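Local coordinates for protein putative hyaluronoglucosaminidase (PDB 6PWI) that probably hydrolyses glycosidic bonds of hexosamine sugars, being the family 84 glycosidase part of a longer, presumably cell-wall-attached protein, at residues Ser594-Thr597 / Gly602-Arg605; Ser192-Lys197 / Asn539-Ser544; Ile360-Asp365 / Gln373-Phe378. All coordinates share one frame; numbering follows the deposited sequence.

Interaction 1 of 3, residues Ser594-Thr597 / Gly602-Arg605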
loop_
_atom_site.group_PDB
_atom_site.type_symbol
_atom_site.label_atom_id
_atom_site.label_comp_id
_atom_site.label_asym_id
_atom_site.label_seq_id
_atom_site.Cartn_x
_atom_site.Cartn_y
_atom_site.Cartn_z
ATOM N N SER A 594 -12.909 -25.971 7.942
ATOM C CA SER A 594 -12.846 -27.039 6.958
ATOM C C SER A 594 -12.220 -26.574 5.639
ATOM O O SER A 594 -11.975 -27.398 4.761
ATOM C CB SER A 594 -14.217 -27.646 6.745
ATOM O OG SER A 594 -15.133 -26.661 6.286
ATOM N N HIS A 595 -11.948 -25.269 5.508
ATOM C CA HIS A 595 -11.554 -24.676 4.237
ATOM C C HIS A 595 -10.034 -24.670 4.076
ATOM O O HIS A 595 -9.296 -24.754 5.055
ATOM C CB HIS A 595 -12.181 -23.286 4.092
ATOM C CG HIS A 595 -13.625 -23.268 4.462
ATOM N ND1 HIS A 595 -14.620 -23.687 3.590
ATOM C CD2 HIS A 595 -14.250 -22.909 5.606
ATOM C CE1 HIS A 595 -15.798 -23.567 4.175
ATOM N NE2 HIS A 595 -15.595 -23.087 5.413
ATOM N N ARG A 596 -9.574 -24.573 2.822
ATOM C CA ARG A 596 -8.154 -24.673 2.518
ATOM C C ARG A 596 -7.774 -23.645 1.458
ATOM O O ARG A 596 -8.530 -23.406 0.520
ATOM C CB ARG A 596 -7.819 -26.084 2.027
ATOM C CG ARG A 596 -7.968 -27.169 3.083
ATOM C CD ARG A 596 -6.986 -27.001 4.224
ATOM N NE ARG A 596 -7.183 -28.026 5.236
ATOM C CZ ARG A 596 -8.037 -27.957 6.262
ATOM N NH1 ARG A 596 -8.807 -26.893 6.441
ATOM N NH2 ARG A 596 -8.118 -28.966 7.108
ATOM N N THR A 597 -6.593 -23.044 1.615
ATOM C CA THR A 597 -6.073 -22.091 0.644
ATOM C C THR A 597 -4.618 -22.429 0.318
ATOM O O THR A 597 -3.913 -23.018 1.137
ATOM C CB THR A 597 -6.205 -20.639 1.133
ATOM O OG1 THR A 597 -5.457 -20.463 2.340
ATOM C CG2 THR A 597 -7.639 -20.197 1.322
ATOM N N GLY A 602 2.232 -26.218 0.242
ATOM C CA GLY A 602 1.046 -27.055 0.206
ATOM C C GLY A 602 -0.236 -26.260 0.445
ATOM O O GLY A 602 -0.614 -25.428 -0.379
ATOM N N GLN A 603 -0.897 -26.530 1.581
ATOM C CA GLN A 603 -2.207 -25.957 1.866
ATOM C C GLN A 603 -2.263 -25.389 3.283
ATOM O O GLN A 603 -1.560 -25.848 4.181
ATOM C CB GLN A 603 -3.309 -26.991 1.630
ATOM C CG GLN A 603 -3.689 -27.148 0.162
ATOM C CD GLN A 603 -5.060 -27.757 0.003
ATOM O OE1 GLN A 603 -5.378 -28.776 0.613
ATOM N NE2 GLN A 603 -5.891 -27.127 -0.814
ATOM N N SER A 604 -3.119 -24.379 3.465
ATOM C CA SER A 604 -3.298 -23.725 4.751
ATOM C C SER A 604 -4.787 -23.543 5.047
ATOM O O SER A 604 -5.595 -23.390 4.131
ATOM C CB SER A 604 -2.545 -22.420 4.777
ATOM O OG SER A 604 -3.000 -21.565 5.815
ATOM N N ARG A 605 -5.132 -23.569 6.341
ATOM C CA ARG A 605 -6.503 -23.424 6.820
ATOM C C ARG A 605 -6.784 -21.951 7.131
ATOM O O ARG A 605 -6.233 -21.393 8.078
ATOM C CB ARG A 605 -6.721 -24.337 8.033
ATOM C CG ARG A 605 -7.960 -24.039 8.867
ATOM C CD ARG A 605 -8.119 -24.995 10.040
ATOM N NE ARG A 605 -7.045 -24.894 11.023
ATOM C CZ ARG A 605 -7.015 -24.025 12.036
ATOM N NH1 ARG A 605 -8.002 -23.158 12.204
ATOM N NH2 ARG A 605 -5.993 -24.023 12.876
HETATM O O HOH W 1 -4.879 -19.890 5.072
#

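Interaction 2 of 3, residues Ser192-Lys197 / Asn539-Ser544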
loop_
_atom_site.group_PDB
_atom_site.type_symbol
_atom_site.label_atom_id
_atom_site.label_comp_id
_atom_site.label_asym_id
_atom_site.label_seq_id
_atom_site.Cartn_x
_atom_site.Cartn_y
_atom_site.Cartn_z
ATOM N N SER A 192 1.043 -12.934 -9.316
ATOM C CA SER A 192 0.969 -13.055 -10.761
ATOM C C SER A 192 1.298 -11.704 -11.409
ATOM O O SER A 192 1.178 -10.651 -10.781
ATOM C CB SER A 192 -0.387 -13.535 -11.164
ATOM O OG SER A 192 -1.330 -12.490 -10.994
ATOM N N ASN A 193 1.704 -11.743 -12.680
ATOM C CA ASN A 193 1.968 -10.529 -13.435
ATOM C C ASN A 193 0.703 -9.674 -13.534
ATOM O O ASN A 193 0.779 -8.456 -13.410
ATOM C CB ASN A 193 2.615 -10.828 -14.790
ATOM C CG ASN A 193 4.004 -11.418 -14.661
ATOM O OD1 ASN A 193 4.639 -11.309 -13.614
ATOM N ND2 ASN A 193 4.486 -12.045 -15.722
ATOM N N GLU A 194 -0.455 -10.307 -13.743
ATOM C CA GLU A 194 -1.727 -9.602 -13.749
ATOM C C GLU A 194 -1.854 -8.738 -12.487
ATOM O O GLU A 194 -2.223 -7.564 -12.580
ATOM C CB GLU A 194 -2.878 -10.605 -13.889
ATOM C CG GLU A 194 -4.216 -9.986 -14.285
ATOM C CD GLU A 194 -5.379 -10.956 -14.502
ATOM O OE1 GLU A 194 -5.230 -12.156 -14.168
ATOM O OE2 GLU A 194 -6.442 -10.514 -15.009
ATOM N N ASN A 195 -1.534 -9.324 -11.318
ATOM C CA ASN A 195 -1.740 -8.683 -10.025
ATOM C C ASN A 195 -0.693 -7.600 -9.771
ATOM O O ASN A 195 -1.019 -6.562 -9.196
ATOM C CB ASN A 195 -1.802 -9.681 -8.864
ATOM C CG ASN A 195 -3.194 -10.220 -8.589
ATOM O OD1 ASN A 195 -4.177 -9.474 -8.585
ATOM N ND2 ASN A 195 -3.288 -11.518 -8.344
ATOM N N ARG A 196 0.560 -7.842 -10.185
ATOM C CA ARG A 196 1.594 -6.830 -10.044
ATOM C C ARG A 196 1.194 -5.560 -10.794
ATOM O O ARG A 196 1.373 -4.457 -10.283
ATOM C CB ARG A 196 2.953 -7.349 -10.513
ATOM C CG ARG A 196 3.628 -8.279 -9.520
ATOM C CD ARG A 196 4.593 -9.188 -10.254
ATOM N NE ARG A 196 5.399 -10.006 -9.365
ATOM C CZ ARG A 196 6.009 -11.119 -9.743
ATOM N NH1 ARG A 196 5.892 -11.540 -10.990
ATOM N NH2 ARG A 196 6.730 -11.808 -8.879
ATOM N N LYS A 197 0.644 -5.726 -12.001
ATOM C CA LYS A 197 0.225 -4.591 -12.805
ATOM C C LYS A 197 -0.932 -3.872 -12.116
ATOM O O LYS A 197 -0.991 -2.647 -12.127
ATOM C CB LYS A 197 -0.156 -5.046 -14.216
ATOM C CG LYS A 197 1.020 -5.510 -15.058
ATOM C CD LYS A 197 0.617 -6.019 -16.411
ATOM C CE LYS A 197 1.708 -6.857 -17.043
ATOM N NZ LYS A 197 1.194 -7.583 -18.227
ATOM N N ASN A 539 -14.915 -8.126 -9.282
ATOM C CA ASN A 539 -13.475 -8.330 -9.256
ATOM C C ASN A 539 -13.153 -9.802 -8.985
ATOM O O ASN A 539 -12.958 -10.214 -7.837
ATOM C CB ASN A 539 -12.832 -7.353 -8.267
ATOM C CG ASN A 539 -11.330 -7.486 -8.113
ATOM O OD1 ASN A 539 -10.707 -8.428 -8.604
ATOM N ND2 ASN A 539 -10.743 -6.551 -7.389
ATOM N N GLU A 540 -13.057 -10.583 -10.070
ATOM C CA GLU A 540 -12.813 -12.018 -10.011
ATOM C C GLU A 540 -11.538 -12.331 -9.233
ATOM O O GLU A 540 -11.464 -13.354 -8.557
ATOM C CB GLU A 540 -12.722 -12.623 -11.415
ATOM C CG GLU A 540 -14.032 -12.587 -12.183
ATOM C CD GLU A 540 -15.244 -13.068 -11.396
ATOM O OE1 GLU A 540 -15.145 -14.131 -10.734
ATOM O OE2 GLU A 540 -16.283 -12.362 -11.427
ATOM N N LEU A 541 -10.531 -11.460 -9.354
ATOM C CA LEU A 541 -9.236 -11.707 -8.744
ATOM C C LEU A 541 -9.346 -11.619 -7.224
ATOM O O LEU A 541 -8.772 -12.443 -6.520
ATOM C CB LEU A 541 -8.197 -10.723 -9.295
ATOM C CG LEU A 541 -7.680 -11.028 -10.701
ATOM C CD1 LEU A 541 -6.832 -9.878 -11.224
ATOM C CD2 LEU A 541 -6.902 -12.336 -10.729
ATOM N N LEU A 542 -10.097 -10.628 -6.727
ATOM C CA LEU A 542 -10.307 -10.473 -5.295
ATOM C C LEU A 542 -11.191 -11.610 -4.775
ATOM O O LEU A 542 -10.881 -12.219 -3.755
ATOM C CB LEU A 542 -10.906 -9.087 -5.036
ATOM C CG LEU A 542 -11.370 -8.791 -3.609
ATOM C CD1 LEU A 542 -10.217 -8.864 -2.617
ATOM C CD2 LEU A 542 -12.046 -7.429 -3.545
ATOM N N LYS A 543 -12.266 -11.917 -5.511
ATOM C CA LYS A 543 -13.233 -12.919 -5.094
ATOM C C LYS A 543 -12.566 -14.267 -4.825
ATOM O O LYS A 543 -12.833 -14.880 -3.791
ATOM C CB LYS A 543 -14.365 -13.053 -6.114
ATOM C CG LYS A 543 -15.341 -11.886 -6.130
ATOM C CD LYS A 543 -16.617 -12.192 -6.879
ATOM C CE LYS A 543 -16.601 -11.732 -8.320
ATOM N NZ LYS A 543 -17.901 -12.000 -8.979
ATOM N N SER A 544 -11.709 -14.726 -5.749
ATOM C CA SER A 544 -11.131 -16.058 -5.642
ATOM C C SER A 544 -10.030 -16.090 -4.583
ATOM O O SER A 544 -9.823 -17.105 -3.927
ATOM C CB SER A 544 -10.650 -16.568 -6.974
ATOM O OG SER A 544 -9.455 -15.914 -7.353
#

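Interaction 3 of 3, residues Ile360-Asp365 / Gln373-Phe378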
loop_
_atom_site.group_PDB
_atom_site.type_symbol
_atom_site.label_atom_id
_atom_site.label_comp_id
_atom_site.label_asym_id
_atom_site.label_seq_id
_atom_site.Cartn_x
_atom_site.Cartn_y
_atom_site.Cartn_z
ATOM N N ILE A 360 19.168 3.927 2.394
ATOM C CA ILE A 360 19.362 2.700 3.147
ATOM C C ILE A 360 18.084 2.393 3.932
ATOM O O ILE A 360 17.505 3.280 4.562
ATOM C CB ILE A 360 20.602 2.840 4.051
ATOM C CG1 ILE A 360 21.873 3.005 3.212
ATOM C CG2 ILE A 360 20.693 1.672 5.022
ATOM C CD1 ILE A 360 23.002 3.742 3.902
ATOM N N MET A 361 17.647 1.131 3.878
ATOM C CA MET A 361 16.363 0.733 4.432
ATOM C C MET A 361 16.538 0.184 5.847
ATOM O O MET A 361 17.655 -0.086 6.289
ATOM C CB MET A 361 15.678 -0.319 3.559
ATOM C CG MET A 361 15.450 0.150 2.145
ATOM S SD MET A 361 14.121 -0.772 1.347
ATOM C CE MET A 361 12.692 0.099 1.993
ATOM N N TRP A 362 15.403 0.012 6.534
ATOM C CA TRP A 362 15.335 -0.250 7.960
ATOM C C TRP A 362 13.926 -0.744 8.260
ATOM O O TRP A 362 12.967 -0.191 7.719
ATOM C CB TRP A 362 15.607 1.062 8.701
ATOM C CG TRP A 362 15.813 0.986 10.183
ATOM C CD1 TRP A 362 15.011 1.516 11.157
ATOM C CD2 TRP A 362 16.941 0.411 10.862
ATOM N NE1 TRP A 362 15.557 1.297 12.395
ATOM C CE2 TRP A 362 16.736 0.617 12.243
ATOM C CE3 TRP A 362 18.093 -0.258 10.434
ATOM C CZ2 TRP A 362 17.645 0.173 13.199
ATOM C CZ3 TRP A 362 18.990 -0.699 11.380
ATOM C CH2 TRP A 362 18.767 -0.478 12.740
ATOM N N THR A 363 13.802 -1.771 9.109
ATOM C CA THR A 363 12.474 -2.282 9.411
ATOM C C THR A 363 12.018 -1.817 10.790
ATOM O O THR A 363 10.869 -2.059 11.156
ATOM C CB THR A 363 12.356 -3.802 9.235
ATOM O OG1 THR A 363 13.000 -4.427 10.346
ATOM C CG2 THR A 363 12.924 -4.292 7.921
ATOM N N GLY A 364 12.920 -1.163 11.538
ATOM C CA GLY A 364 12.615 -0.642 12.865
ATOM C C GLY A 364 13.458 -1.286 13.969
ATOM O O GLY A 364 14.595 -1.706 13.741
ATOM N N ASP A 365 12.881 -1.349 15.177
ATOM C CA ASP A 365 13.560 -1.896 16.344
ATOM C C ASP A 365 13.730 -3.409 16.206
ATOM O O ASP A 365 14.713 -3.972 16.686
ATOM C CB ASP A 365 12.818 -1.511 17.624
ATOM C CG ASP A 365 13.167 -0.125 18.146
ATOM O OD1 ASP A 365 13.934 0.599 17.461
ATOM O OD2 ASP A 365 12.688 0.221 19.251
ATOM N N GLN A 373 9.642 7.465 16.285
ATOM C CA GLN A 373 10.692 8.468 16.235
ATOM C C GLN A 373 12.005 7.864 16.743
ATOM O O GLN A 373 13.062 8.122 16.173
ATOM C CB GLN A 373 10.243 9.711 17.005
ATOM C CG GLN A 373 11.268 10.835 17.051
ATOM C CD GLN A 373 11.175 11.814 15.906
ATOM O OE1 GLN A 373 10.289 11.740 15.053
ATOM N NE2 GLN A 373 12.098 12.764 15.886
ATOM N N GLU A 374 11.919 7.024 17.785
ATOM C CA GLU A 374 13.094 6.531 18.495
ATOM C C GLU A 374 13.937 5.627 17.593
ATOM O O GLU A 374 15.165 5.729 17.585
ATOM C CB GLU A 374 12.718 5.805 19.790
ATOM C CG GLU A 374 12.207 6.716 20.892
ATOM C CD GLU A 374 10.771 7.221 20.769
ATOM O OE1 GLU A 374 9.964 6.623 20.002
ATOM O OE2 GLU A 374 10.455 8.227 21.442
ATOM N N THR A 375 13.275 4.745 16.836
ATOM C CA THR A 375 13.982 3.848 15.937
ATOM C C THR A 375 14.728 4.632 14.852
ATOM O O THR A 375 15.815 4.230 14.434
ATOM C CB THR A 375 13.070 2.743 15.384
ATOM O OG1 THR A 375 13.936 1.677 14.996
ATOM C CG2 THR A 375 12.218 3.163 14.206
ATOM N N PHE A 376 14.138 5.745 14.400
ATOM C CA PHE A 376 14.746 6.552 13.355
ATOM C C PHE A 376 15.894 7.382 13.922
ATOM O O PHE A 376 16.899 7.576 13.241
ATOM C CB PHE A 376 13.691 7.351 12.583
ATOM C CG PHE A 376 12.753 6.487 11.779
ATOM C CD1 PHE A 376 13.231 5.402 11.055
ATOM C CD2 PHE A 376 11.393 6.750 11.742
ATOM C CE1 PHE A 376 12.367 4.591 10.331
ATOM C CE2 PHE A 376 10.535 5.948 11.000
ATOM C CZ PHE A 376 11.021 4.863 10.307
ATOM N N GLU A 377 15.752 7.841 15.174
ATOM C CA GLU A 377 16.835 8.538 15.859
ATOM C C GLU A 377 18.044 7.611 15.963
ATOM O O GLU A 377 19.183 8.037 15.772
ATOM C CB GLU A 377 16.422 8.989 17.263
ATOM C CG GLU A 377 15.574 10.247 17.306
ATOM C CD GLU A 377 14.858 10.527 18.626
ATOM O OE1 GLU A 377 15.098 9.791 19.621
ATOM O OE2 GLU A 377 14.058 11.490 18.667
ATOM N N PHE A 378 17.779 6.339 16.284
ATOM C CA PHE A 378 18.846 5.366 16.435
ATOM C C PHE A 378 19.554 5.176 15.094
ATOM O O PHE A 378 20.783 5.225 15.026
ATOM C CB PHE A 378 18.336 4.032 16.991
ATOM C CG PHE A 378 19.388 2.950 16.940
ATOM C CD1 PHE A 378 20.277 2.774 17.987
ATOM C CD2 PHE A 378 19.538 2.153 15.816
ATOM C CE1 PHE A 378 21.267 1.803 17.928
ATOM C CE2 PHE A 378 20.528 1.186 15.756
ATOM C CZ PHE A 378 21.389 1.009 16.813
#

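Interaction 1 of 3, residues Ser594-Thr597 / Gly602-Arg605
The carbonyl oxygen of Ser604 is approached by two neighbouring residues of the facing segment, Thr597 by a backbone N-H and Arg596 by a CA-H. Thr597 N donates the hydrogen bond, 2.7 Å from Ser604 O with an angle of 159° at the hydrogen, and the return bond runs from Ser604 N to Thr597 O over 2.8 Å. The CA-H of Arg596 is the looser approach, at 3.3 Å from Arg596 CA to Ser604 O. On this antiparallel hydrogen-bonded pair the side chains of Thr597 and Ser604 lie on one face of the ribbon, where a water bridges their hydroxyls, 2.9 Å from Thr597 OG1 and 2.6 Å from Ser604 OG. The hydroxyl of Thr597 is brought there by a chi1 of 61°, which sets it between backbone N and carbonyl carbon.

Arg596 works along the flank of the pair. Its CB rests 3.6 Å from Gln603 NE2, the two side chains crossing at about a right angle with guanidinium and amide planes 65° apart. A bend at chi2 then folds the Arg596 chain back, and NH1 bonds to His595 O at 2.6 Å; the oxygen lies in the guanidinium plane, although the donor stands well above the carbonyl plane. Arg593 O also accepts from this NH1, while CB of Arg605 packs 3.7 Å from Arg596 NH1. The far end of Arg605 leads away to a salt bridge with Glu607. His595, through NE2 to Asp555, and Thr597, against Trp549, tie the first segment to helix 540-572. What results is the base of a tight beta hairpin, strands 597-599 and 602-604, laid at the surface against a long helix.

Interaction 2 of 3, residues Ser192-Lys197 / Asn539-Ser544
Leu541 meets Glu194 with both methyl groups and Asn195 with CD1, so a single leucine carries the whole contact from its helix. CD1 of Leu541 does most of the touching, 3.7 Å from Glu194 CD and 3.8 Å from Asn195 OD1, while its sister CD2 sits 3.8 Å from Glu194 OE1. Glu194 swings its CG anti to the backbone N (chi1 -164°) and stays extended beyond it, which carries the carboxylate out along the leucine; the two chains run at a slant to each other. Asn195 instead slides past Leu541 in the opposite direction. The interface is small and entirely one of van der Waals packing between the two segments.

The polar link between the segments is made by a third residue. Gln430 donates through NE2 to Asn195 OD1 and accepts at OE1 from Asn539 ND2, so one amide bridges the two segments. These segments are the first turns of two helices: helix 193-204, which follows the first strand of the (beta/alpha)8 barrel of the family 84 glycosidase domain, and helix 540-572, a long member of the helical region that comes after the barrel. Both begin with a classic N-cap. Ser192 OG accepts from Asn195 N at 3.2 Å, and Asn539 OD1 takes Leu542 N at 3.0 Å with an angle of 159° at the hydrogen, the donor standing well above the amide's carbonyl plane. A carboxylate such as that of Glu194 in a first turn would suit the positive end of the helix dipole.

Further out, Arg196 NH1 holds Asn193 OD1 at 2.9 Å, in the plane of the guanidinium, while its NE pairs with Glu184 of the barrel strand. Lys197 reaches Glu239 on helix 231-247.

Interaction 3 of 3, residues Ile360-Asp365 / Gln373-Phe378
Strand 360-362 and helix 373-378 run roughly antiparallel, their axes 10.9 Å apart at closest approach and at an angle of 141°, and the backbones come nearest where Gly364, just past the strand, faces Thr375. The hydroxyl of Thr375 is the polar hub. Trp362 NE1 donates to Thr375 OG1 at 3.1 Å and 162°, with the oxygen at the edge of the indole and close to its plane. The hydroxyl spends its own proton on Asp365, 2.7 Å from Thr375 OG1 to Asp365 OD1, reaching the carboxylate from above its plane. OG1 lies anti to the backbone N of Thr375 (chi1 -157°), which points it out of the helix at both partners. A buried hydroxyl thus accepts one hydrogen bond and donates another, and its hold on NE1 would limit rotation of the indole.

The two elements form part of a beta-alpha-beta crossover: strand 359-362 is the sixth of the (beta/alpha)8 barrel, helix 373-383 covers it on the outside, and strand 387-391 comes next in the barrel. Trp362 fills the layer between strand and helix together with Phe376 and Phe378. Its six-membered ring meets Phe378, with 3.8 Å from Trp362 CZ2 to Phe378 CD2, the two side chains crossing at about a right angle. At the other end of the indole Phe376 slides by, its CE1 4.1 Å from Trp362 CD1. The carbonyl oxygen of Gly364 lies over one indole face, towards the rim; the residue itself has a positive phi, a shape in which a CB would run into the carbonyl oxygen of the residue before. Phe379 of the same helix adds an edge-to-face partner for Trp362, and Phe376 in turn stacks on Phe418 of the eighth strand.

How the interactions relate
Along the chain, interaction 2 brackets barrel strands two to eight: its first segment follows the first strand, its second opens helix 540-572, and both segments of interaction 3 fall between them. Interaction 1 comes after both. Interactions 1 and 2 share helix 540-572, the hairpin packing farther along it, and their centres lie about 19 Å apart. Interaction 3 belongs to the barrel wall, its centre about 33 Å from that of interaction 2 and about 36 Å from that of interaction 1, on the opposite side of the chain's centre from interaction 2. The set therefore exemplifies three levels of construction: a unit within the barrel, a barrel-to-helical-region junction, and a hairpin packed on that region, all away from the predicted proton donor Asp299.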